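Local coordinates for CREG-like beta-barrel domain-containing protein (Agrobacterium tumefaciens, PDB 3DNH) that is of unknown function but folds as a dimeric, CREG-like antiparallel beta-barrel related to the FMN-binding pyridoxamine 5'-phosphate oxidases, at residues V35-R40 and I61-D66; A42-L47 and I89-A94; Y53-A58 and T77-N82; L107-R112 and L149-V154; A113-P118 and D143-R148. One frame throughout, in Å; residues are numbered along the deposited sequence.

Contact 1 of 5, residues V35-R40 and I61-D66; sequences VLHTSR and IGIEPD
Ile63 drives its CD1 methyl against the last turn of helix 28-38, where it meets both the backbone and the side chain of Leu36. The methyl lies 3.3 Å from Leu36 O, a carbon-to-carbonyl contact, and 3.8 Å from Leu36 CD1. Ile63 gives up more surface to this contact than any other residue, about 71 Å², and its two branches divide the work. CG1 is anti to the carbonyl carbon (chi1 -55°), which turns CD1 to the helix backbone, while CG2 is left to meet His37. There it sits 4.1 Å from His37 CE1, with the two side chains crossing at about a right angle; the imidazole is hydrogen-bonded through ND1 to Asp225 OD2, in the three-stranded sheet of the chain.

Ile61 makes the second junction, through its backbone N and the root of its side chain. The N donates to Arg40 O at 2.9 Å. Ile61 CB packs 3.8 Å from the carbonyl oxygen of Ser39. The arrangement places the end of helix 28-38 against the last residues of strand 54-63, so that the helix packs against the six-stranded antiparallel barrel close to the centre of the chain. Ser39, at the turn out of the helix, donates from OG to Val35 O at 2.6 Å, a bond that ties the turn back onto the helix. Leu36 also reaches Leu107 and Leu109 of strand 106-115, while Ile61 O accepts from Tyr132 and Arg131, and the guanidinium of Arg40 is held by the carbonyls of Ser228 and Arg131.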
# COMPACT_ATOMS: atom_id res chain seq x y z
N VAL A 35 4.50 5.83 12.55
CA VAL A 35 4.01 5.43 11.21
C VAL A 35 3.58 6.65 10.43
O VAL A 35 3.79 6.75 9.20
CB VAL A 35 2.80 4.45 11.30
CG1 VAL A 35 2.26 4.12 9.90
CG2 VAL A 35 3.22 3.16 12.01
N LEU A 36 2.91 7.57 11.13
CA LEU A 36 2.46 8.79 10.52
C LEU A 36 3.62 9.55 9.86
O LEU A 36 3.49 10.00 8.69
CB LEU A 36 1.76 9.69 11.51
CG LEU A 36 1.33 11.08 11.05
CD1 LEU A 36 0.19 11.07 10.06
CD2 LEU A 36 0.96 11.86 12.34
N HIS A 37 4.72 9.65 10.58
CA HIS A 37 5.80 10.50 10.13
C HIS A 37 6.79 9.84 9.18
O HIS A 37 7.60 10.53 8.53
CB HIS A 37 6.53 11.12 11.32
CG HIS A 37 5.78 12.28 11.95
ND1 HIS A 37 6.05 13.60 11.63
CD2 HIS A 37 4.77 12.32 12.86
CE1 HIS A 37 5.23 14.40 12.30
NE2 HIS A 37 4.45 13.65 13.06
N THR A 38 6.77 8.52 9.14
CA THR A 38 7.82 7.79 8.44
C THR A 38 7.27 6.92 7.32
O THR A 38 8.00 6.08 6.76
CB THR A 38 8.70 6.93 9.41
OG1 THR A 38 7.89 5.96 10.10
CG2 THR A 38 9.44 7.81 10.44
N SER A 39 6.01 7.10 6.97
CA SER A 39 5.45 6.34 5.81
C SER A 39 5.41 7.19 4.54
O SER A 39 4.81 8.26 4.54
CB SER A 39 4.04 5.77 6.15
OG SER A 39 4.14 4.97 7.35
N ARG A 40 6.05 6.71 3.46
CA ARG A 40 5.99 7.38 2.13
C ARG A 40 4.71 7.06 1.37
O ARG A 40 4.04 7.95 0.85
CB ARG A 40 7.19 7.04 1.22
CG ARG A 40 8.40 8.01 1.34
CD ARG A 40 9.53 7.71 0.21
NE ARG A 40 10.38 8.89 -0.03
CZ ARG A 40 11.58 9.07 0.50
NH1 ARG A 40 12.27 10.17 0.22
NH2 ARG A 40 12.12 8.12 1.28
N ILE A 61 2.72 10.45 0.45
CA ILE A 61 2.29 11.25 1.61
C ILE A 61 3.30 12.33 1.99
O ILE A 61 4.51 12.03 2.25
CB ILE A 61 2.07 10.29 2.83
CG1 ILE A 61 0.80 9.46 2.61
CG2 ILE A 61 1.93 11.05 4.16
CD1 ILE A 61 -0.50 10.30 2.49
N GLY A 62 2.82 13.58 2.00
CA GLY A 62 3.57 14.68 2.64
C GLY A 62 3.06 14.89 4.08
O GLY A 62 1.97 14.47 4.41
N ILE A 63 3.87 15.49 4.95
CA ILE A 63 3.40 15.80 6.31
C ILE A 63 3.70 17.27 6.61
O ILE A 63 4.82 17.73 6.36
CB ILE A 63 4.03 14.89 7.43
CG1 ILE A 63 3.85 13.41 7.16
CG2 ILE A 63 3.28 15.05 8.71
CD1 ILE A 63 2.43 12.86 7.55
N GLU A 64 2.73 17.98 7.17
CA GLU A 64 2.95 19.36 7.59
C GLU A 64 3.49 19.41 9.05
O GLU A 64 3.37 18.42 9.78
CB GLU A 64 1.64 20.15 7.40
CG GLU A 64 1.04 19.93 5.98
CD GLU A 64 -0.22 20.76 5.74
OE1 GLU A 64 -0.36 21.29 4.61
OE2 GLU A 64 -1.05 20.88 6.68
N PRO A 65 4.11 20.54 9.46
CA PRO A 65 4.72 20.66 10.80
C PRO A 65 3.85 20.15 11.96
O PRO A 65 4.37 19.51 12.83
CB PRO A 65 4.97 22.16 10.93
CG PRO A 65 5.25 22.57 9.50
CD PRO A 65 4.33 21.75 8.66
N ASP A 66 2.54 20.39 11.93
CA ASP A 66 1.61 19.88 12.97
C ASP A 66 1.23 18.39 12.83
O ASP A 66 0.35 17.91 13.55
CB ASP A 66 0.34 20.76 13.08
CG ASP A 66 -0.57 20.61 11.88
OD1 ASP A 66 -1.63 21.22 11.83
OD2 ASP A 66 -0.20 19.87 10.95

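Contact 2 of 5, residues A42-L47 and I89-A94; sequences AALATL and ISVTLA
Leu44 and Ile89 meet through their methyl ends, Leu44 CD2 lying 4.0 Å from Ile89 CD1 on the face that also carries Val91. Different torsions produce this meeting. The CG of Leu44 is swung anti to its backbone nitrogen (chi1 -160°), and an unusual second torsion, away from the staggered values, then sets CD2 beside the partner strand. Ile89 instead holds CG1 between its backbone N and carbonyl carbon (chi1 64°), the crowded position, and an extended second torsion then takes CD1 to the leucine. The same Leu44 methyl touches Val91 CG1 at 4.1 Å, so one branch serves two partners. Toward the start of strand 41-47, Ala42 CB is covered by Leu93 CD1 at 3.9 Å.

Strands 41-47 and 88-93 run antiparallel, 166° between the directions of 42-47 and 89-93, and their pairing is the seam that joins the first and last strands in the barrel's order and so closes it. Ala43 with Thr92 and Ala45 with Ser90 are hydrogen-bonded pairs; the shortest of their four bonds is Ala45 N to Ser90 O at 2.8 Å. Between them, Leu44 and Val91 form a non-hydrogen-bonded pair, their CA atoms 4.5 Å apart.

The face with Ala43, Ala45, Ser90 and Thr92 has short side chains, and the second subunit packs there: Ala43 meets its counterpart, and the hydroxyls of Ser90 and Thr92 both bond to Thr56 of the second subunit.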
# COMPACT_ATOMS: atom_id res chain seq x y z
N ALA A 42 0.88 5.51 0.79
CA ALA A 42 -0.41 5.37 1.42
C ALA A 42 -1.43 4.76 0.44
O ALA A 42 -1.43 5.08 -0.73
CB ALA A 42 -0.91 6.75 1.84
N ALA A 43 -2.26 3.86 0.95
CA ALA A 43 -3.48 3.48 0.29
C ALA A 43 -4.47 4.62 0.50
O ALA A 43 -4.53 5.24 1.56
CB ALA A 43 -4.00 2.19 0.93
N LEU A 44 -5.24 4.94 -0.54
CA LEU A 44 -6.20 6.02 -0.51
C LEU A 44 -7.48 5.42 -1.06
O LEU A 44 -7.48 4.87 -2.19
CB LEU A 44 -5.78 7.12 -1.51
CG LEU A 44 -6.29 8.57 -1.41
CD1 LEU A 44 -6.47 9.22 -2.81
CD2 LEU A 44 -7.49 8.81 -0.50
N ALA A 45 -8.54 5.56 -0.28
CA ALA A 45 -9.87 5.15 -0.69
C ALA A 45 -10.80 6.35 -0.81
O ALA A 45 -10.81 7.28 0.02
CB ALA A 45 -10.44 4.11 0.29
N THR A 46 -11.66 6.26 -1.81
CA THR A 46 -12.48 7.34 -2.28
C THR A 46 -13.83 6.64 -2.58
O THR A 46 -13.91 5.40 -2.61
CB THR A 46 -11.64 7.83 -3.49
OG1 THR A 46 -11.04 9.12 -3.28
CG2 THR A 46 -12.10 7.49 -4.83
N LEU A 47 -14.90 7.42 -2.76
CA LEU A 47 -16.22 6.82 -3.04
C LEU A 47 -16.69 7.13 -4.46
O LEU A 47 -16.64 8.27 -4.92
CB LEU A 47 -17.28 7.29 -2.02
CG LEU A 47 -17.14 6.95 -0.52
CD1 LEU A 47 -18.22 7.72 0.29
CD2 LEU A 47 -17.25 5.44 -0.24
N ILE A 89 -12.89 10.26 2.68
CA ILE A 89 -11.77 9.39 2.25
C ILE A 89 -11.22 8.59 3.42
O ILE A 89 -11.51 8.89 4.59
CB ILE A 89 -10.58 10.20 1.61
CG1 ILE A 89 -9.89 11.18 2.58
CG2 ILE A 89 -11.08 10.97 0.35
CD1 ILE A 89 -8.46 11.64 2.08
N SER A 90 -10.43 7.56 3.10
CA SER A 90 -9.65 6.83 4.09
C SER A 90 -8.24 6.62 3.55
O SER A 90 -8.07 6.39 2.35
CB SER A 90 -10.30 5.48 4.42
OG SER A 90 -9.56 4.78 5.43
N VAL A 91 -7.22 6.69 4.42
CA VAL A 91 -5.84 6.35 4.00
C VAL A 91 -5.26 5.33 4.96
O VAL A 91 -5.62 5.32 6.14
CB VAL A 91 -4.89 7.59 3.94
CG1 VAL A 91 -5.40 8.61 2.98
CG2 VAL A 91 -4.73 8.24 5.33
N THR A 92 -4.42 4.44 4.44
CA THR A 92 -3.66 3.56 5.31
C THR A 92 -2.21 3.80 5.02
O THR A 92 -1.75 3.70 3.89
CB THR A 92 -4.03 2.08 5.17
OG1 THR A 92 -5.42 1.94 5.52
CG2 THR A 92 -3.16 1.16 6.13
N LEU A 93 -1.50 4.16 6.09
CA LEU A 93 -0.08 4.35 6.05
C LEU A 93 0.62 3.15 6.68
O LEU A 93 0.19 2.64 7.72
CB LEU A 93 0.25 5.63 6.79
CG LEU A 93 0.06 6.93 6.00
CD1 LEU A 93 -1.41 7.17 5.66
CD2 LEU A 93 0.57 8.10 6.89
N ALA A 94 1.70 2.70 6.04
CA ALA A 94 2.49 1.62 6.62
C ALA A 94 3.95 1.73 6.17
O ALA A 94 4.18 2.30 5.09
CB ALA A 94 1.90 0.28 6.23

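Contact 3 of 5, residues Y53-A58 and T77-N82; sequences YPYTTA and TLHARN
Thr57 sets its CG2 methyl squarely over the imidazole of His79, 3.6 Å from the ring centroid and only 9° off the ring normal, a CH-pi contact. Two torsions make it possible: the methyl of Thr57 and the CG of His79 each stand between their own backbone N and carbonyl carbon. On the opposite face of the imidazole lies Thr77 OG1, so each face has a threonine atom near it, one centred and one offset toward the rim.

Tyr55, its CG anti to the backbone N, points at the helix and crosses Leu78 and Asn82 at about right angles. Its ring receives Leu78 CB off-centre, 4.1 Å from the ring centroid and 29° from its normal, in a second and less centred CH-pi contact. Asn82 ND2 approaches Tyr55 CB at 3.5 Å, the amide and ring planes nearly perpendicular at 83°. That amide is steadied from its other end, where Arg81 NE and NH2 both grip Asn82 OD1 from one face of its plane. A water then links the two aromatic residues, 2.6 Å from Tyr55 OH and 2.9 Å from His79 ND1.

Thr77 is the N-cap of helix 78-85, its OG1 accepting a weak bond from Ala80 N. Gln155 of the second subunit packs on Tyr55. The axes of 54-58 and 78-82 pass 9.2 Å apart at closest, a helix laid across a barrel strand, consistent with the FMN-binding split barrel of the pyridoxamine 5'-phosphate oxidase family.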
# COMPACT_ATOMS: atom_id res chain seq x y z
N TYR A 53 -19.72 2.01 -4.55
CA TYR A 53 -18.53 1.20 -4.26
C TYR A 53 -17.35 2.10 -3.84
O TYR A 53 -17.25 3.29 -4.30
CB TYR A 53 -18.09 0.41 -5.50
CG TYR A 53 -18.90 -0.83 -5.85
CD1 TYR A 53 -18.34 -2.10 -5.73
CD2 TYR A 53 -20.21 -0.72 -6.29
CE1 TYR A 53 -19.08 -3.24 -6.06
CE2 TYR A 53 -20.96 -1.85 -6.63
CZ TYR A 53 -20.38 -3.10 -6.50
OH TYR A 53 -21.10 -4.20 -6.81
N PRO A 54 -16.44 1.56 -3.00
CA PRO A 54 -15.22 2.31 -2.74
C PRO A 54 -14.32 2.23 -3.96
O PRO A 54 -14.53 1.36 -4.84
CB PRO A 54 -14.59 1.60 -1.52
CG PRO A 54 -15.19 0.22 -1.51
CD PRO A 54 -16.48 0.25 -2.29
N TYR A 55 -13.34 3.12 -4.03
CA TYR A 55 -12.39 3.10 -5.12
C TYR A 55 -11.03 3.44 -4.52
O TYR A 55 -10.90 4.43 -3.82
CB TYR A 55 -12.78 4.12 -6.24
CG TYR A 55 -11.73 4.20 -7.33
CD1 TYR A 55 -11.75 3.32 -8.41
CD2 TYR A 55 -10.67 5.13 -7.25
CE1 TYR A 55 -10.78 3.37 -9.40
CE2 TYR A 55 -9.69 5.19 -8.24
CZ TYR A 55 -9.74 4.31 -9.30
OH TYR A 55 -8.76 4.35 -10.26
N THR A 56 -10.03 2.60 -4.77
CA THR A 56 -8.73 2.74 -4.16
C THR A 56 -7.64 3.13 -5.14
O THR A 56 -7.71 2.82 -6.35
CB THR A 56 -8.30 1.45 -3.43
OG1 THR A 56 -8.43 0.34 -4.32
CG2 THR A 56 -9.14 1.22 -2.23
N THR A 57 -6.61 3.81 -4.61
CA THR A 57 -5.34 4.00 -5.34
C THR A 57 -4.18 3.96 -4.35
O THR A 57 -4.40 3.79 -3.15
CB THR A 57 -5.34 5.30 -6.26
OG1 THR A 57 -4.18 5.27 -7.12
CG2 THR A 57 -5.34 6.60 -5.45
N ALA A 58 -2.95 4.07 -4.86
CA ALA A 58 -1.76 4.31 -4.06
C ALA A 58 -1.21 5.71 -4.34
O ALA A 58 -1.18 6.14 -5.50
CB ALA A 58 -0.68 3.25 -4.33
N THR A 77 -8.01 12.16 -12.92
CA THR A 77 -8.08 10.80 -12.39
C THR A 77 -9.43 10.52 -11.71
O THR A 77 -10.13 11.44 -11.24
CB THR A 77 -6.92 10.46 -11.44
OG1 THR A 77 -7.04 11.23 -10.24
CG2 THR A 77 -5.56 10.69 -12.12
N LEU A 78 -9.78 9.24 -11.68
CA LEU A 78 -10.98 8.79 -11.00
C LEU A 78 -11.04 9.21 -9.53
O LEU A 78 -12.08 9.69 -9.09
CB LEU A 78 -11.07 7.27 -11.11
CG LEU A 78 -11.91 6.58 -12.19
CD1 LEU A 78 -12.77 7.52 -13.05
CD2 LEU A 78 -11.09 5.63 -13.06
N HIS A 79 -9.95 9.04 -8.77
CA HIS A 79 -10.03 9.42 -7.36
C HIS A 79 -10.21 10.94 -7.20
O HIS A 79 -11.02 11.36 -6.40
CB HIS A 79 -8.85 8.90 -6.52
CG HIS A 79 -7.51 9.15 -7.13
ND1 HIS A 79 -7.12 8.60 -8.33
CD2 HIS A 79 -6.45 9.86 -6.68
CE1 HIS A 79 -5.88 8.98 -8.61
NE2 HIS A 79 -5.45 9.75 -7.62
N ALA A 80 -9.48 11.75 -7.97
CA ALA A 80 -9.70 13.21 -8.00
C ALA A 80 -11.17 13.54 -8.23
O ALA A 80 -11.76 14.31 -7.45
CB ALA A 80 -8.84 13.89 -9.05
N ARG A 81 -11.75 12.95 -9.29
CA ARG A 81 -13.16 13.08 -9.60
C ARG A 81 -14.01 12.71 -8.39
O ARG A 81 -14.91 13.47 -8.01
CB ARG A 81 -13.55 12.19 -10.80
CG ARG A 81 -14.94 12.48 -11.49
CD ARG A 81 -16.16 11.78 -10.84
NE ARG A 81 -15.86 10.37 -10.51
CZ ARG A 81 -15.91 9.36 -11.37
NH1 ARG A 81 -16.28 9.58 -12.64
NH2 ARG A 81 -15.61 8.13 -10.97
N ASN A 82 -13.75 11.53 -7.82
CA ASN A 82 -14.57 11.02 -6.71
C ASN A 82 -14.58 12.02 -5.57
O ASN A 82 -15.65 12.39 -5.06
CB ASN A 82 -14.11 9.64 -6.22
CG ASN A 82 -14.38 8.53 -7.23
OD1 ASN A 82 -15.17 8.72 -8.15
ND2 ASN A 82 -13.71 7.38 -7.07
O HOH W 1 -7.06 6.36 -10.20

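Contact 4 of 5, residues L107-R112 and L149-V154; sequences LTLVGR and LRTEGV
Leu149 pushes its CD2 methyl to 3.5 Å from Leu109 CB, packing beside the Leu109 side chain. With CG anti to the backbone N (chi1 175°), Leu149 reaches across to the partner strand, and its other methyl, CD1, rests against Arg112 O and Gly111 N. Further along, Leu109 and Val154 lie side by side and point the same way, with Leu109 CD2 4.0 Å from Val154 CG2, while Val154 CG1 is met by Leu107 CD1 at 3.7 Å. Together these methyls form a continuous apolar ridge.

Gly111, without a side chain, lets the strands come close. A classic beta bulge puts Glu152 and Gly153 both opposite Val110, whose carbonyl oxygen accepts from Glu152 N at 2.7 Å and from Gly153 N. Gly111 CA is 3.1 Å from Arg150 O, a CA-H...O contact with an angle of 148° at the hydrogen. The extended Glu152 side chain passes over the glycine, its OE1 3.5 Å from Gly111 CA.

At the outer end Arg112 lies alongside Arg150, and Arg112 CD covers one face of the Arg150 guanidinium, offset toward its rim. Arg150 NH2 is salt-bridged to Asp114 OD1, which probably eases the nearness of the two arginines. Glu152 forms a long salt bridge to Arg112 and a hydrogen bond, weak in one of its two copies, to Tyr53 of the second subunit.

The pair lies between strand 88-93, bonded to strand 106-115, and strand 69-74 beyond strand 144-157; helices 28-38 and 169-172 cover the Leu109 side, and Tyr53 and Tyr55 of the second subunit pack on Val110 and Thr108.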
# COMPACT_ATOMS: atom_id res chain seq x y z
N LEU A 107 -1.51 2.15 9.99
CA LEU A 107 -2.28 3.25 10.52
C LEU A 107 -3.36 3.65 9.54
O LEU A 107 -3.06 4.04 8.40
CB LEU A 107 -1.34 4.41 10.88
CG LEU A 107 -1.98 5.75 11.20
CD1 LEU A 107 -2.61 5.67 12.60
CD2 LEU A 107 -0.96 6.84 11.12
N THR A 108 -4.62 3.50 9.95
CA THR A 108 -5.74 3.94 9.12
C THR A 108 -6.30 5.26 9.65
O THR A 108 -6.63 5.37 10.83
CB THR A 108 -6.85 2.85 9.01
OG1 THR A 108 -6.29 1.69 8.40
CG2 THR A 108 -7.98 3.34 8.12
N LEU A 109 -6.39 6.26 8.77
CA LEU A 109 -6.94 7.57 9.10
C LEU A 109 -8.14 7.82 8.20
O LEU A 109 -8.03 7.76 6.98
CB LEU A 109 -5.89 8.67 8.93
CG LEU A 109 -4.50 8.46 9.58
CD1 LEU A 109 -3.54 9.53 9.08
CD2 LEU A 109 -4.60 8.54 11.11
N VAL A 110 -9.30 8.05 8.83
CA VAL A 110 -10.54 8.30 8.12
C VAL A 110 -10.92 9.77 8.28
O VAL A 110 -10.87 10.28 9.39
CB VAL A 110 -11.64 7.35 8.61
CG1 VAL A 110 -12.98 7.66 7.94
CG2 VAL A 110 -11.20 5.90 8.39
N GLY A 111 -11.31 10.44 7.20
CA GLY A 111 -11.76 11.84 7.31
C GLY A 111 -12.16 12.47 6.00
O GLY A 111 -12.74 11.81 5.14
N ARG A 112 -11.87 13.77 5.85
CA ARG A 112 -12.21 14.49 4.60
C ARG A 112 -10.98 15.00 3.87
O ARG A 112 -9.98 15.37 4.48
CB ARG A 112 -13.23 15.61 4.85
CG ARG A 112 -14.62 15.07 5.17
CD ARG A 112 -15.58 16.13 5.68
NE ARG A 112 -16.83 15.46 6.01
CZ ARG A 112 -17.78 15.12 5.13
NH1 ARG A 112 -18.85 14.46 5.55
NH2 ARG A 112 -17.67 15.44 3.84
N LEU A 149 -5.53 15.86 4.47
CA LEU A 149 -6.45 15.01 5.18
C LEU A 149 -6.93 15.76 6.41
O LEU A 149 -6.11 16.22 7.21
CB LEU A 149 -5.79 13.67 5.56
CG LEU A 149 -6.67 12.76 6.43
CD1 LEU A 149 -7.97 12.36 5.74
CD2 LEU A 149 -5.86 11.53 6.84
N ARG A 150 -8.25 15.90 6.53
CA ARG A 150 -8.85 16.31 7.78
C ARG A 150 -9.22 15.03 8.52
O ARG A 150 -10.20 14.39 8.18
CB ARG A 150 -10.11 17.12 7.53
CG ARG A 150 -10.54 17.91 8.74
CD ARG A 150 -11.94 18.51 8.63
NE ARG A 150 -12.36 18.88 7.28
CZ ARG A 150 -13.63 19.10 6.93
NH1 ARG A 150 -14.59 18.99 7.83
NH2 ARG A 150 -13.95 19.43 5.69
N THR A 151 -8.43 14.64 9.51
CA THR A 151 -8.59 13.32 10.16
C THR A 151 -9.77 13.39 11.12
O THR A 151 -9.83 14.31 11.97
CB THR A 151 -7.31 12.90 10.91
OG1 THR A 151 -6.26 12.67 9.95
CG2 THR A 151 -7.54 11.61 11.69
N GLU A 152 -10.70 12.43 11.01
CA GLU A 152 -11.84 12.36 11.89
C GLU A 152 -11.85 11.09 12.74
O GLU A 152 -12.55 11.01 13.74
CB GLU A 152 -13.15 12.49 11.10
CG GLU A 152 -13.26 13.77 10.33
CD GLU A 152 -14.54 13.89 9.58
OE1 GLU A 152 -14.67 13.30 8.50
OE2 GLU A 152 -15.43 14.60 10.07
N GLY A 153 -11.08 10.09 12.33
CA GLY A 153 -11.07 8.84 13.07
C GLY A 153 -9.82 8.10 12.74
O GLY A 153 -9.26 8.26 11.64
N VAL A 154 -9.34 7.32 13.70
CA VAL A 154 -7.98 6.72 13.61
C VAL A 154 -8.09 5.27 14.05
O VAL A 154 -8.74 4.97 15.06
CB VAL A 154 -7.00 7.40 14.61
CG1 VAL A 154 -5.58 6.74 14.59
CG2 VAL A 154 -6.91 8.85 14.35
O HOH W 2 -17.49 15.38 8.33

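Contact 5 of 5, residues A113-P118 and D143-R148; sequences ADRIGP and DTRLYR
The CG of Arg148 sits between its backbone N and carbonyl carbon (chi1 58°), and a further bend at the third torsion folds the guanidinium back over Ile116. Ile116 CG1 then lies over the centre of that flat group, 3.7 Å from Arg148 CZ, the two side chains crossing at about a right angle. Arg115 bends at its second torsion (chi2 91°), which brings its CD to 3.6 Å from Tyr147 CE1 and lays its guanidinium against Arg145, whose CD packs on one face at 3.3 Å from Arg115 NH2. The two guanidinium planes are 27° apart, and the pairing of like charges is probably eased by acids: Glu84 bridges to Arg115 NH1, and Asp143 OD1 accepts a weak bond from Arg145 NE within the salt bridge they form.

The backbones pair antiparallel. Asp114 and Arg148 exchange bonds, Asp114 N to Arg148 O at 2.9 Å and the reverse at 2.8 Å from Arg148 N to Asp114 O, and Ile116 N reaches Leu146 O at 2.9 Å. Ile116 CD1 also touches Leu146 CG at 4.1 Å.

Strand 69-74 lies on the far side of strand 144-157, Phe71 setting its ring near that of Tyr147; helix 78-85 covers Ala113 and Tyr147 through Met83, helix 121-131 packs on Leu146, and Arg148 is salt-bridged to Glu64 and Glu120.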
# COMPACT_ATOMS: atom_id res chain seq x y z
N ALA A 113 -11.03 14.93 2.53
CA ALA A 113 -10.01 15.48 1.67
C ALA A 113 -10.36 16.94 1.43
O ALA A 113 -11.27 17.24 0.63
CB ALA A 113 -10.01 14.74 0.36
N ASP A 114 -9.63 17.83 2.10
CA ASP A 114 -9.80 19.25 1.96
C ASP A 114 -8.79 19.75 0.92
O ASP A 114 -7.58 19.58 1.07
CB ASP A 114 -9.51 19.96 3.29
CG ASP A 114 -10.62 19.81 4.31
OD1 ASP A 114 -11.81 19.75 3.92
OD2 ASP A 114 -10.33 19.77 5.53
N ARG A 115 -9.29 20.42 -0.09
CA ARG A 115 -8.41 21.04 -1.06
C ARG A 115 -7.57 22.17 -0.44
O ARG A 115 -8.09 23.08 0.22
CB ARG A 115 -9.26 21.51 -2.22
CG ARG A 115 -8.49 21.61 -3.48
CD ARG A 115 -8.52 20.35 -4.32
NE ARG A 115 -8.25 20.84 -5.65
CZ ARG A 115 -9.19 21.16 -6.53
NH1 ARG A 115 -10.47 20.96 -6.26
NH2 ARG A 115 -8.84 21.66 -7.71
N ILE A 116 -6.25 22.08 -0.60
CA ILE A 116 -5.36 23.13 -0.16
C ILE A 116 -5.56 24.37 -1.07
O ILE A 116 -5.47 24.26 -2.29
CB ILE A 116 -3.90 22.63 -0.16
CG1 ILE A 116 -3.71 21.58 0.96
CG2 ILE A 116 -2.91 23.80 0.02
CD1 ILE A 116 -2.32 21.00 1.06
N GLY A 117 -5.87 25.52 -0.46
CA GLY A 117 -6.06 26.80 -1.18
C GLY A 117 -4.83 27.31 -1.94
O GLY A 117 -3.71 27.00 -1.57
N PRO A 118 -5.06 28.09 -3.03
CA PRO A 118 -4.05 28.64 -3.96
C PRO A 118 -2.78 29.20 -3.28
O PRO A 118 -1.66 28.89 -3.72
CB PRO A 118 -4.80 29.78 -4.66
CG PRO A 118 -6.25 29.45 -4.55
CD PRO A 118 -6.43 28.43 -3.45
N ASP A 143 -3.22 20.33 -14.51
CA ASP A 143 -4.26 20.03 -13.50
C ASP A 143 -3.82 19.34 -12.21
O ASP A 143 -4.57 18.57 -11.64
CB ASP A 143 -5.50 19.35 -14.11
CG ASP A 143 -6.79 19.57 -13.25
OD1 ASP A 143 -6.68 20.06 -12.09
OD2 ASP A 143 -7.91 19.27 -13.72
N THR A 144 -2.62 19.65 -11.72
CA THR A 144 -2.16 19.09 -10.44
C THR A 144 -3.12 19.59 -9.35
O THR A 144 -3.46 20.77 -9.32
CB THR A 144 -0.65 19.42 -10.12
OG1 THR A 144 -0.49 20.77 -9.65
CG2 THR A 144 0.24 19.25 -11.31
N ARG A 145 -3.60 18.67 -8.50
CA ARG A 145 -4.50 19.00 -7.36
C ARG A 145 -3.87 18.61 -6.02
O ARG A 145 -3.29 17.55 -5.89
CB ARG A 145 -5.86 18.33 -7.50
CG ARG A 145 -6.68 18.87 -8.67
CD ARG A 145 -8.14 18.51 -8.57
NE ARG A 145 -8.79 18.90 -9.82
CZ ARG A 145 -9.96 18.42 -10.24
NH1 ARG A 145 -10.62 17.54 -9.50
NH2 ARG A 145 -10.45 18.83 -11.39
N LEU A 146 -4.03 19.48 -5.03
CA LEU A 146 -3.36 19.33 -3.75
C LEU A 146 -4.40 19.25 -2.62
O LEU A 146 -5.29 20.09 -2.54
CB LEU A 146 -2.52 20.56 -3.58
CG LEU A 146 -1.20 20.55 -2.84
CD1 LEU A 146 -0.69 19.14 -2.54
CD2 LEU A 146 -0.24 21.36 -3.72
N TYR A 147 -4.28 18.26 -1.74
CA TYR A 147 -5.31 18.03 -0.69
C TYR A 147 -4.66 17.79 0.65
O TYR A 147 -3.63 17.19 0.69
CB TYR A 147 -6.06 16.76 -0.98
CG TYR A 147 -6.66 16.64 -2.35
CD1 TYR A 147 -8.01 16.90 -2.57
CD2 TYR A 147 -5.88 16.17 -3.42
CE1 TYR A 147 -8.58 16.74 -3.85
CE2 TYR A 147 -6.41 16.04 -4.65
CZ TYR A 147 -7.76 16.31 -4.87
OH TYR A 147 -8.24 16.14 -6.12
N ARG A 148 -5.28 18.20 1.76
CA ARG A 148 -4.83 17.65 3.04
C ARG A 148 -5.95 16.85 3.70
O ARG A 148 -7.15 17.09 3.48
CB ARG A 148 -4.18 18.72 3.97
CG ARG A 148 -5.08 19.86 4.29
CD ARG A 148 -4.53 20.78 5.40
NE ARG A 148 -3.39 21.57 5.00
CZ ARG A 148 -3.45 22.79 4.46
NH1 ARG A 148 -4.61 23.40 4.22
NH2 ARG A 148 -2.33 23.41 4.12

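All five contacts reach one antiparallel six-stranded barrel: contacts 2, 4 and 5 are strand pairings within it, and contacts 1 and 3 set helices on strand 54-63. Contacts 4 and 5, centred 16 Å apart, are successive lengths of the same pairing between strands 106-115 and 144-157, with contact 5 nested inside the chain loop closed by contact 4. Contact 2 pairs the strands that complete the barrel, and its strand 88-93 bonds to strand 106-115 of contact 4, 9 Å away between centres. Contact 3, inside the loop of contact 2, is centred 21 Å from contact 1. Contacts 2, 3 and 4 also touch the second subunit, so strands of the barrel face that chain.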